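Local coordinates for protein 6-phosphogluconolactonase (Trypanosoma cruzi, PDB 6VYE) that probably catalyses the hydrolysis of 6-phosphogluconolactone to 6-phosphogluconate, a step of the pentose phosphate pathway, at residues L68-K72 / L103-P108; L77-F81 / I142-L146; S25-C29 / M58-L63. All blocks are in the same frame, centred on the assembly; numbering follows the deposited sequence.

Interaction 1. Residues L68-K72 / L103-P108; sequences LHLLK and LLRDIP. Unlike the reference sequence in segment 103-108: R105 (reference His).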
ATOM      1  N   LEU A  68      -3.943  15.104 -14.205  1.00 18.30           N
ATOM      2  CA  LEU A  68      -4.850  14.227 -14.987  1.00 19.30           C
ATOM      3  C   LEU A  68      -4.264  13.948 -16.373  1.00 18.87           C
ATOM      4  O   LEU A  68      -4.458  12.836 -16.901  1.00 18.80           O
ATOM      5  CB  LEU A  68      -6.237  14.844 -15.130  1.00 20.91           C
ATOM      6  CG  LEU A  68      -7.305  13.871 -15.627  1.00 22.04           C
ATOM      7  CD1 LEU A  68      -7.240  12.537 -14.880  1.00 22.72           C
ATOM      8  CD2 LEU A  68      -8.685  14.491 -15.459  1.00 22.02           C
ATOM      9  N   HIS A  69      -3.637  14.941 -16.992  1.00 17.33           N
ATOM     10  CA  HIS A  69      -3.054  14.794 -18.340  1.00 17.21           C
ATOM     11  C   HIS A  69      -2.000  13.674 -18.324  1.00 15.44           C
ATOM     12  O   HIS A  69      -1.949  12.872 -19.268  1.00 14.83           O
ATOM     13  CB  HIS A  69      -2.477  16.131 -18.829  1.00 17.75           C
ATOM     14  CG  HIS A  69      -2.036  16.006 -20.242  1.00 19.15           C
ATOM     15  ND1 HIS A  69      -0.723  15.678 -20.581  1.00 22.60           N
ATOM     16  CD2 HIS A  69      -2.738  16.056 -21.392  1.00 19.00           C
ATOM     17  CE1 HIS A  69      -0.650  15.601 -21.905  1.00 22.93           C
ATOM     18  NE2 HIS A  69      -1.863  15.805 -22.415  1.00 20.45           N
ATOM     19  N   LEU A  70      -1.187  13.643 -17.276  1.00 14.05           N
ATOM     20  CA  LEU A  70      -0.089  12.682 -17.118  1.00 15.38           C
ATOM     21  C   LEU A  70      -0.691  11.281 -16.988  1.00 16.17           C
ATOM     22  O   LEU A  70      -0.116  10.366 -17.570  1.00 16.20           O
ATOM     23  CB  LEU A  70       0.733  13.075 -15.894  1.00 14.90           C
ATOM     24  CG  LEU A  70       1.865  12.135 -15.518  1.00 16.00           C
ATOM     25  CD1 LEU A  70       2.843  11.981 -16.662  1.00 17.11           C
ATOM     26  CD2 LEU A  70       2.591  12.640 -14.288  1.00 17.06           C
ATOM     27  N   LEU A  71      -1.809  11.140 -16.269  1.00 17.32           N
ATOM     28  CA  LEU A  71      -2.389   9.816 -15.883  1.00 17.48           C
ATOM     29  C   LEU A  71      -3.379   9.311 -16.937  1.00 18.83           C
ATOM     30  O   LEU A  71      -3.396   8.077 -17.225  1.00 21.05           O
ATOM     31  CB  LEU A  71      -3.037   9.945 -14.501  1.00 16.28           C
ATOM     32  CG  LEU A  71      -2.078  10.369 -13.386  1.00 17.36           C
ATOM     33  CD1 LEU A  71      -2.792  10.444 -12.056  1.00 17.51           C
ATOM     34  CD2 LEU A  71      -0.853   9.471 -13.307  1.00 17.00           C
ATOM     35  N   LYS A  72      -4.194  10.197 -17.495  1.00 20.78           N
ATOM     36  CA  LYS A  72      -5.266   9.827 -18.454  1.00 21.20           C
ATOM     37  C   LYS A  72      -4.702   9.801 -19.881  1.00 21.41           C
ATOM     38  O   LYS A  72      -4.738   8.730 -20.488  1.00 23.14           O
ATOM     39  CB  LYS A  72      -6.463  10.766 -18.295  1.00 22.59           C
ATOM     40  CG  LYS A  72      -7.514  10.734 -19.398  1.00 24.70           C
ATOM     41  CD  LYS A  72      -8.608  11.740 -19.088  1.00 25.91           C
ATOM     42  CE  LYS A  72      -9.993  11.265 -19.441  1.00 29.25           C
ATOM     43  NZ  LYS A  72     -10.224  11.272 -20.896  1.00 29.41           N
ATOM     44  N   LEU A 103     -10.422   9.927  -8.316  1.00 19.64           N
ATOM     45  CA  LEU A 103      -9.431   9.873  -9.434  1.00 19.70           C
ATOM     46  C   LEU A 103      -9.835   8.864 -10.525  1.00 18.58           C
ATOM     47  O   LEU A 103      -9.826   9.245 -11.676  1.00 17.04           O
ATOM     48  CB  LEU A 103      -8.071   9.501  -8.830  1.00 17.91           C
ATOM     49  CG  LEU A 103      -6.961   9.187  -9.825  1.00 18.41           C
ATOM     50  CD1 LEU A 103      -6.663  10.373 -10.732  1.00 17.74           C
ATOM     51  CD2 LEU A 103      -5.711   8.744  -9.081  1.00 18.34           C
ATOM     52  N   LEU A 104     -10.131   7.603 -10.188  1.00 19.02           N
ATOM     53  CA  LEU A 104     -10.051   6.510 -11.191  1.00 17.77           C
ATOM     54  C   LEU A 104     -11.225   6.562 -12.175  1.00 17.46           C
ATOM     55  O   LEU A 104     -11.107   5.936 -13.230  1.00 16.20           O
ATOM     56  CB  LEU A 104      -9.949   5.159 -10.490  1.00 17.64           C
ATOM     57  CG  LEU A 104      -8.709   4.983  -9.624  1.00 18.66           C
ATOM     58  CD1 LEU A 104      -8.658   3.570  -9.049  1.00 19.67           C
ATOM     59  CD2 LEU A 104      -7.438   5.252 -10.405  1.00 18.71           C
ATOM     60  N   ARG A 105     -12.293   7.296 -11.855  1.00 17.40           N
ATOM     61  CA  ARG A 105     -13.465   7.469 -12.754  1.00 18.58           C
ATOM     62  C   ARG A 105     -12.990   8.077 -14.088  1.00 19.05           C
ATOM     63  O   ARG A 105     -13.598   7.794 -15.093  1.00 17.05           O
ATOM     64  CB  ARG A 105     -14.549   8.325 -12.081  1.00 19.63           C
ATOM     65  CG  ARG A 105     -14.127   9.727 -11.660  1.00 19.96           C
ATOM     66  CD  ARG A 105     -15.200  10.420 -10.814  1.00 21.88           C
ATOM     67  NE  ARG A 105     -14.662  11.562 -10.068  1.00 24.56           N
ATOM     68  CZ  ARG A 105     -14.506  12.792 -10.560  1.00 25.58           C
ATOM     69  NH1 ARG A 105     -14.909  13.080 -11.784  1.00 29.00           N
ATOM     70  NH2 ARG A 105     -13.981  13.745  -9.820  1.00 27.61           N
ATOM     71  N   ASP A 106     -11.883   8.822 -14.101  1.00 19.90           N
ATOM     72  CA  ASP A 106     -11.355   9.473 -15.324  1.00 20.26           C
ATOM     73  C   ASP A 106     -10.087   8.786 -15.871  1.00 20.03           C
ATOM     74  O   ASP A 106      -9.421   9.412 -16.708  1.00 19.53           O
ATOM     75  CB  ASP A 106     -11.063  10.932 -15.011  1.00 21.73           C
ATOM     76  CG  ASP A 106     -12.339  11.758 -14.957  1.00 23.95           C
ATOM     77  OD1 ASP A 106     -12.495  12.576 -14.031  1.00 24.23           O
ATOM     78  OD2 ASP A 106     -13.173  11.543 -15.819  1.00 28.59           O
ATOM     79  N   ILE A 107      -9.738   7.574 -15.425  1.00 18.98           N
ATOM     80  CA  ILE A 107      -8.536   6.821 -15.904  1.00 18.31           C
ATOM     81  C   ILE A 107      -8.981   5.758 -16.902  1.00 18.72           C
ATOM     82  O   ILE A 107      -9.976   5.088 -16.690  1.00 17.23           O
ATOM     83  CB  ILE A 107      -7.770   6.211 -14.707  1.00 17.37           C
ATOM     84  CG1 ILE A 107      -7.312   7.311 -13.759  1.00 17.75           C
ATOM     85  CG2 ILE A 107      -6.606   5.319 -15.150  1.00 16.86           C
ATOM     86  CD1 ILE A 107      -6.476   8.401 -14.410  1.00 17.78           C
ATOM     87  N   PRO A 108      -8.268   5.559 -18.029  1.00 21.23           N
ATOM     88  CA  PRO A 108      -8.595   4.469 -18.956  1.00 19.97           C
ATOM     89  C   PRO A 108      -8.738   3.118 -18.235  1.00 20.37           C
ATOM     90  O   PRO A 108      -8.019   2.873 -17.249  1.00 20.14           O
ATOM     91  CB  PRO A 108      -7.418   4.460 -19.929  1.00 20.75           C
ATOM     92  CG  PRO A 108      -6.912   5.897 -19.905  1.00 20.10           C
ATOM     93  CD  PRO A 108      -7.138   6.385 -18.490  1.00 21.18           C
TER

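Interaction 2. Residues L77-F81 / I142-L146; sequences LRFFF and IALLL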
ATOM      1  N   LEU A  77       0.408   5.485 -15.269  1.00 14.93           N
ATOM      2  CA  LEU A  77       0.216   4.579 -14.103  1.00 14.22           C
ATOM      3  C   LEU A  77      -0.852   3.526 -14.403  1.00 14.38           C
ATOM      4  O   LEU A  77      -1.911   3.840 -15.000  1.00 13.36           O
ATOM      5  CB  LEU A  77      -0.176   5.371 -12.839  1.00 14.79           C
ATOM      6  CG  LEU A  77       0.945   6.167 -12.156  1.00 16.15           C
ATOM      7  CD1 LEU A  77       0.441   6.917 -10.930  1.00 17.02           C
ATOM      8  CD2 LEU A  77       2.135   5.316 -11.774  1.00 16.27           C
ATOM      9  N   ARG A  78      -0.598   2.330 -13.888  1.00 13.21           N
ATOM     10  CA  ARG A  78      -1.567   1.221 -13.813  1.00 14.02           C
ATOM     11  C   ARG A  78      -1.831   1.002 -12.324  1.00 13.20           C
ATOM     12  O   ARG A  78      -0.888   0.735 -11.549  1.00 11.85           O
ATOM     13  CB  ARG A  78      -1.027   0.000 -14.559  1.00 14.15           C
ATOM     14  CG  ARG A  78      -2.095  -1.025 -14.871  1.00 16.26           C
ATOM     15  CD  ARG A  78      -1.448  -2.336 -15.340  1.00 17.57           C
ATOM     16  NE  ARG A  78      -0.789  -2.183 -16.645  1.00 19.80           N
ATOM     17  CZ  ARG A  78      -1.417  -2.135 -17.824  1.00 21.29           C
ATOM     18  NH1 ARG A  78      -2.736  -2.196 -17.917  1.00 21.64           N
ATOM     19  NH2 ARG A  78      -0.725  -1.982 -18.926  1.00 22.14           N
ATOM     20  N   PHE A  79      -3.079   1.247 -11.951  1.00 12.76           N
ATOM     21  CA  PHE A  79      -3.544   1.343 -10.559  1.00 12.79           C
ATOM     22  C   PHE A  79      -4.018  -0.039 -10.103  1.00 12.54           C
ATOM     23  O   PHE A  79      -5.023  -0.557 -10.638  1.00 13.62           O
ATOM     24  CB  PHE A  79      -4.638   2.410 -10.454  1.00 12.48           C
ATOM     25  CG  PHE A  79      -4.177   3.821 -10.745  1.00 13.10           C
ATOM     26  CD1 PHE A  79      -3.612   4.587  -9.742  1.00 12.81           C
ATOM     27  CD2 PHE A  79      -4.361   4.386 -12.003  1.00 13.29           C
ATOM     28  CE1 PHE A  79      -3.176   5.878  -9.995  1.00 13.02           C
ATOM     29  CE2 PHE A  79      -3.931   5.683 -12.262  1.00 13.99           C
ATOM     30  CZ  PHE A  79      -3.400   6.442 -11.234  1.00 13.70           C
ATOM     31  N   PHE A  80      -3.335  -0.566  -9.102  1.00 12.79           N
ATOM     32  CA  PHE A  80      -3.676  -1.798  -8.346  1.00 14.02           C
ATOM     33  C   PHE A  80      -3.983  -1.393  -6.906  1.00 13.57           C
ATOM     34  O   PHE A  80      -3.799  -0.246  -6.566  1.00 13.53           O
ATOM     35  CB  PHE A  80      -2.491  -2.756  -8.374  1.00 13.74           C
ATOM     36  CG  PHE A  80      -2.122  -3.286  -9.737  1.00 14.28           C
ATOM     37  CD1 PHE A  80      -1.352  -2.535 -10.618  1.00 14.31           C
ATOM     38  CD2 PHE A  80      -2.507  -4.558 -10.134  1.00 15.18           C
ATOM     39  CE1 PHE A  80      -1.000  -3.024 -11.871  1.00 14.58           C
ATOM     40  CE2 PHE A  80      -2.182  -5.036 -11.400  1.00 15.85           C
ATOM     41  CZ  PHE A  80      -1.440  -4.260 -12.273  1.00 15.32           C
ATOM     42  N   PHE A  81      -4.423  -2.330  -6.088  1.00 15.35           N
ATOM     43  CA  PHE A  81      -4.748  -2.082  -4.664  1.00 16.79           C
ATOM     44  C   PHE A  81      -3.841  -2.943  -3.803  1.00 17.73           C
ATOM     45  O   PHE A  81      -3.695  -4.135  -4.115  1.00 19.02           O
ATOM     46  CB  PHE A  81      -6.235  -2.316  -4.422  1.00 17.11           C
ATOM     47  CG  PHE A  81      -7.068  -1.281  -5.119  1.00 15.70           C
ATOM     48  CD1 PHE A  81      -7.437  -0.117  -4.462  1.00 15.30           C
ATOM     49  CD2 PHE A  81      -7.356  -1.419  -6.468  1.00 16.40           C
ATOM     50  CE1 PHE A  81      -8.168   0.854  -5.125  1.00 15.25           C
ATOM     51  CE2 PHE A  81      -8.043  -0.418  -7.142  1.00 17.29           C
ATOM     52  CZ  PHE A  81      -8.466   0.705  -6.457  1.00 16.13           C
ATOM     53  N   ILE A 142      -2.513  -9.850 -11.402  1.00 19.36           N
ATOM     54  CA  ILE A 142      -1.246  -9.079 -11.271  1.00 19.15           C
ATOM     55  C   ILE A 142      -0.169  -9.766 -12.125  1.00 19.04           C
ATOM     56  O   ILE A 142       0.601  -9.047 -12.776  1.00 18.33           O
ATOM     57  CB  ILE A 142      -0.793  -8.939  -9.803  1.00 18.56           C
ATOM     58  CG1 ILE A 142      -1.801  -8.186  -8.931  1.00 19.50           C
ATOM     59  CG2 ILE A 142       0.587  -8.281  -9.759  1.00 19.12           C
ATOM     60  CD1 ILE A 142      -1.474  -8.214  -7.435  1.00 19.69           C
ATOM     61  N   ALA A 143      -0.068 -11.102 -12.066  1.00 20.35           N
ATOM     62  CA  ALA A 143       0.965 -11.897 -12.785  1.00 20.12           C
ATOM     63  C   ALA A 143       0.797 -11.681 -14.297  1.00 19.31           C
ATOM     64  O   ALA A 143       1.807 -11.431 -14.988  1.00 17.78           O
ATOM     65  CB  ALA A 143       0.880 -13.358 -12.395  1.00 19.24           C
ATOM     66  N   LEU A 144      -0.443 -11.667 -14.773  1.00 18.91           N
ATOM     67  CA  LEU A 144      -0.742 -11.479 -16.211  1.00 19.64           C
ATOM     68  C   LEU A 144      -0.320 -10.068 -16.643  1.00 20.17           C
ATOM     69  O   LEU A 144       0.271  -9.927 -17.733  1.00 20.05           O
ATOM     70  CB  LEU A 144      -2.232 -11.680 -16.466  1.00 20.99           C
ATOM     71  CG  LEU A 144      -2.627 -11.453 -17.923  1.00 24.37           C
ATOM     72  CD1 LEU A 144      -2.069 -12.568 -18.809  1.00 23.37           C
ATOM     73  CD2 LEU A 144      -4.136 -11.374 -18.073  1.00 27.07           C
ATOM     74  N   LEU A 145      -0.638  -9.047 -15.852  1.00 18.29           N
ATOM     75  CA  LEU A 145      -0.466  -7.639 -16.289  1.00 16.99           C
ATOM     76  C   LEU A 145       0.996  -7.235 -16.141  1.00 17.76           C
ATOM     77  O   LEU A 145       1.445  -6.368 -16.938  1.00 21.22           O
ATOM     78  CB  LEU A 145      -1.367  -6.708 -15.465  1.00 16.13           C
ATOM     79  CG  LEU A 145      -2.858  -6.810 -15.791  1.00 17.84           C
ATOM     80  CD1 LEU A 145      -3.709  -6.111 -14.753  1.00 16.33           C
ATOM     81  CD2 LEU A 145      -3.144  -6.269 -17.194  1.00 19.08           C
ATOM     82  N   LEU A 146       1.672  -7.705 -15.091  1.00 16.32           N
ATOM     83  CA  LEU A 146       3.042  -7.236 -14.745  1.00 17.67           C
ATOM     84  C   LEU A 146       4.086  -8.296 -15.083  1.00 18.75           C
ATOM     85  O   LEU A 146       5.262  -7.919 -15.177  1.00 18.43           O
ATOM     86  CB  LEU A 146       3.131  -6.911 -13.251  1.00 17.77           C
ATOM     87  CG  LEU A 146       2.153  -5.861 -12.720  1.00 17.65           C
ATOM     88  CD1 LEU A 146       2.627  -5.389 -11.382  1.00 17.12           C
ATOM     89  CD2 LEU A 146       2.002  -4.683 -13.672  1.00 18.92           C
TER

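Interaction 3. Residues S25-C29 / M58-L63; sequences SGVAC and MLYSLL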
ATOM      1  N   SER A  25      -0.104  14.876   1.622  1.00 24.51           N
ATOM      2  CA  SER A  25      -0.615  14.477   0.278  1.00 26.33           C
ATOM      3  C   SER A  25       0.212  15.172  -0.801  1.00 23.47           C
ATOM      4  O   SER A  25       0.528  14.508  -1.795  1.00 22.52           O
ATOM      5  CB  SER A  25      -2.104  14.680   0.068  1.00 27.27           C
ATOM      6  OG  SER A  25      -2.569  15.892   0.636  1.00 31.82           O
ATOM      7  N   GLY A  26       0.561  16.445  -0.586  1.00 23.06           N
ATOM      8  CA  GLY A  26       1.374  17.267  -1.503  1.00 21.76           C
ATOM      9  C   GLY A  26       2.746  16.661  -1.711  1.00 21.66           C
ATOM     10  O   GLY A  26       3.189  16.577  -2.874  1.00 21.48           O
ATOM     11  N   VAL A  27       3.425  16.264  -0.640  1.00 18.70           N
ATOM     12  CA  VAL A  27       4.763  15.600  -0.719  1.00 18.68           C
ATOM     13  C   VAL A  27       4.642  14.217  -1.383  1.00 15.49           C
ATOM     14  O   VAL A  27       5.536  13.862  -2.135  1.00 14.79           O
ATOM     15  CB  VAL A  27       5.426  15.508   0.669  1.00 18.63           C
ATOM     16  CG1 VAL A  27       6.737  14.749   0.600  1.00 18.46           C
ATOM     17  CG2 VAL A  27       5.645  16.901   1.264  1.00 19.34           C
ATOM     18  N   ALA A  28       3.580  13.467  -1.125  1.00 14.96           N
ATOM     19  CA  ALA A  28       3.393  12.105  -1.659  1.00 16.01           C
ATOM     20  C   ALA A  28       3.179  12.195  -3.168  1.00 18.03           C
ATOM     21  O   ALA A  28       3.818  11.455  -3.929  1.00 18.10           O
ATOM     22  CB  ALA A  28       2.230  11.429  -0.985  1.00 14.89           C
ATOM     23  N   CYS A  29       2.329  13.121  -3.578  1.00 18.75           N
ATOM     24  CA  CYS A  29       2.064  13.454  -4.988  1.00 20.30           C
ATOM     25  C   CYS A  29       3.366  13.823  -5.710  1.00 19.44           C
ATOM     26  O   CYS A  29       3.621  13.262  -6.815  1.00 19.33           O
ATOM     27  CB  CYS A  29       1.060  14.594  -5.048  1.00 21.64           C
ATOM     28  SG  CYS A  29       0.568  14.959  -6.747  1.00 25.35           S
ATOM     29  N   MET A  58      -6.960  12.177  -0.338  1.00 25.99           N
ATOM     30  CA  MET A  58      -6.557  13.558  -0.684  1.00 26.85           C
ATOM     31  C   MET A  58      -5.438  13.533  -1.718  1.00 22.15           C
ATOM     32  O   MET A  58      -5.451  14.410  -2.571  1.00 20.03           O
ATOM     33  CB  MET A  58      -6.108  14.323   0.559  1.00 33.73           C
ATOM     34  CG  MET A  58      -7.285  14.686   1.422  1.00 40.24           C
ATOM     35  SD  MET A  58      -6.703  15.182   3.025  1.00 58.74           S
ATOM     36  CE  MET A  58      -5.979  16.754   2.557  1.00 59.00           C
ATOM     37  N   LEU A  59      -4.476  12.608  -1.594  1.00 18.98           N
ATOM     38  CA  LEU A  59      -3.401  12.416  -2.592  1.00 18.44           C
ATOM     39  C   LEU A  59      -4.051  12.128  -3.958  1.00 15.20           C
ATOM     40  O   LEU A  59      -3.654  12.741  -4.918  1.00 13.22           O
ATOM     41  CB  LEU A  59      -2.461  11.309  -2.089  1.00 20.28           C
ATOM     42  CG  LEU A  59      -1.536  10.652  -3.108  1.00 22.19           C
ATOM     43  CD1 LEU A  59      -0.666  11.667  -3.796  1.00 24.59           C
ATOM     44  CD2 LEU A  59      -0.674   9.582  -2.462  1.00 24.04           C
ATOM     45  N   TYR A  60      -5.067  11.281  -4.015  1.00 14.58           N
ATOM     46  CA  TYR A  60      -5.695  10.850  -5.291  1.00 15.72           C
ATOM     47  C   TYR A  60      -6.501  11.995  -5.901  1.00 16.31           C
ATOM     48  O   TYR A  60      -6.492  12.101  -7.167  1.00 15.09           O
ATOM     49  CB  TYR A  60      -6.539   9.586  -5.135  1.00 15.90           C
ATOM     50  CG  TYR A  60      -5.850   8.432  -4.473  1.00 15.11           C
ATOM     51  CD1 TYR A  60      -4.479   8.311  -4.462  1.00 14.32           C
ATOM     52  CD2 TYR A  60      -6.605   7.442  -3.854  1.00 16.01           C
ATOM     53  CE1 TYR A  60      -3.862   7.225  -3.855  1.00 15.90           C
ATOM     54  CE2 TYR A  60      -6.007   6.390  -3.193  1.00 16.34           C
ATOM     55  CZ  TYR A  60      -4.630   6.277  -3.196  1.00 16.62           C
ATOM     56  OH  TYR A  60      -4.080   5.218  -2.545  1.00 18.53           O
ATOM     57  N   SER A  61      -7.118  12.845  -5.065  1.00 17.75           N
ATOM     58  CA  SER A  61      -7.855  14.053  -5.516  1.00 18.82           C
ATOM     59  C   SER A  61      -6.844  15.071  -6.033  1.00 17.54           C
ATOM     60  O   SER A  61      -7.137  15.737  -7.018  1.00 19.38           O
ATOM     61  CB  SER A  61      -8.683  14.661  -4.421  1.00 20.38           C
ATOM     62  OG  SER A  61      -9.448  13.637  -3.817  1.00 26.13           O
ATOM     63  N   LEU A  62      -5.717  15.197  -5.353  1.00 17.60           N
ATOM     64  CA  LEU A  62      -4.615  16.072  -5.803  1.00 19.98           C
ATOM     65  C   LEU A  62      -4.110  15.611  -7.182  1.00 20.30           C
ATOM     66  O   LEU A  62      -4.030  16.476  -8.061  1.00 20.48           O
ATOM     67  CB  LEU A  62      -3.538  16.067  -4.719  1.00 22.78           C
ATOM     68  CG  LEU A  62      -2.359  17.008  -4.926  1.00 28.32           C
ATOM     69  CD1 LEU A  62      -2.814  18.428  -5.301  1.00 32.18           C
ATOM     70  CD2 LEU A  62      -1.513  17.034  -3.666  1.00 31.37           C
ATOM     71  N   LEU A  63      -3.847  14.309  -7.391  1.00 19.34           N
ATOM     72  CA  LEU A  63      -3.397  13.743  -8.696  1.00 21.01           C
ATOM     73  C   LEU A  63      -4.428  14.086  -9.777  1.00 22.09           C
ATOM     74  O   LEU A  63      -4.017  14.426 -10.918  1.00 22.48           O
ATOM     75  CB  LEU A  63      -3.189  12.221  -8.589  1.00 20.55           C
ATOM     76  CG  LEU A  63      -1.954  11.779  -7.807  1.00 21.13           C
ATOM     77  CD1 LEU A  63      -1.995  10.300  -7.442  1.00 21.02           C
ATOM     78  CD2 LEU A  63      -0.690  12.074  -8.576  1.00 20.63           C
TER

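Interaction 1. Residues L68-K72 / L103-P108
K72 lays its aliphatic chain along the backbone carbonyl of D106, so that its four methylenes, CB to CE, all line up beside one oxygen; K72 CE and D106 O are 3.4 Å apart. With CG turned away from the backbone N (chi1 167°), the lysine chain runs out past the carbonyl and then bends over its last two torsions, and NZ stays 5.9 Å from D106 OD2, too far for a salt bridge. D106 O is buried here against carbon and has no hydrogen-bond partner in the model. The aspartate's CB points at the helix and meets L68 CD1 at 4.1 Å, the two side chains crossing at about a right angle. Its carboxylate is engaged by other partners: OD1 takes a hydrogen bond from H64 NE2, and R105 NH1 adds charge attraction without pointing an N-H at it. The arrangement sets the short helix 68-73 against the type I turn from L104 to I107, at the C-terminal side of helix 95-104, on the rim of the α/β fold. L71 works the deeper side. Its CB takes I107 CD1 at 3.8 Å, while its CD1 reaches L103 CD1 at 4.1 Å; farther in, L71 also lies on L63 and L77. On the partly exposed side, P108 CG rests on K72 O at 3.6 Å.

Interaction 2. Residues L77-F81 / I142-L146
F80 puts the far end of its ring among three aliphatic side chains of helix 128-146. Its CZ lies 3.7 Å from L146 CD2 and 3.8 Å from L145 CD1, and its CD2 is 3.9 Å from I142 CG1; all three come at the ring obliquely. The F80 and L146 side chains run toward each other from opposite directions. Two residues earlier, on the same face of the strand, R78 brings its guanidinium beside L145, whose CD2 lies over one face of it, 4.2 Å from NH1. The arginine gets there by starting off away from its backbone N (chi1 -163°) and folding at chi3 (-68°), and it has a long, weak ion pair with D110.

Helix 128-146 thus covers one face of strand 77-85 in the mixed sheet of the α/β fold, with F80 and R78 on that face and F79 on the other. Segments 77-81 and 142-146 run almost antiparallel, at 167°, their axes 11.6 Å apart at closest approach. The backbone of F80 hydrogen-bonds to that of I48, F161 meets the F80 ring edge-to-face, and Y138 OH, one helical turn before I142, hydrogen-bonds to F81 N.

No hydrogen bond joins the two segments, so the contact is dispersive: a buried aromatic ring held among methyl and methylene groups, with the arginine's charge carried along its partly exposed border.

Interaction 3. Residues S25-C29 / M58-L63
Two helices, 24-38 and 54-66, cross and pack against each other on the central mixed sheet in this contact, an apolar helix-helix interface within the α/β fold of the lactonase family. The short segments cross at -58° with their axes 8.8 Å apart, and they come closest at S25 and L59, whose CA atoms are only 4.5 Å from each other. The short side chains of S25, A28 and C29 are consistent with so close an approach, offering the leucines of the second helix little more than backbone and short stubs.

S25 leans its CB on L59 N at 3.6 Å. Its OG, lying between the backbone N and the carbonyl carbon (chi1 40°), runs alongside M58, near both CB and CE, without bonding to it. L62 spreads over the other flank, its CD2 resting on G26 CA at 3.6 Å, where no side chain intervenes. L59 reaches A28 and C29: CD2 meets A28 CB at 3.7 Å, and CD1 presses on C29 N at 3.3 Å. C29 sits among three leucines. Its CB touches both L59 CD1 and L62 CD2, while SG, swung away from the backbone N (chi1 -175°), reaches L63 CD2 at 3.6 Å.

Beneath, V27 and A28 lie on I260 of strand 256-262, and L59 on L165 of strand 163-167, so both helices are seated on the sheet as well as on each other.

No hydrogen bond passes between the segments. C29 N, though covered by the L59 methyl, is satisfied within its own helix by S25 O (2.9 Å), so the leucines can lie directly on the backbone without stranding that polar pair, and close, dispersive packing carries the contact.

In the fold
From the N terminus, helix 24-38 comes first, and interaction 3 closes its loop at helix 54-66, with strand 46-50 in between. Only then does interaction 1 open, at helix 68-73, followed a few residues later by interaction 2 on strand 77-85. Interaction 1 closes at the end of helix 95-104 and the turn there, and interaction 2 closes last, at the end of helix 128-146, so these two cross. They touch where F79 packs on L103 and L104, and F81 on L104. Interaction 3 meets interaction 1 through Y60 on L103, giving continuous packing from the helix pair to the rim, while interaction 2 adds helix 128-146.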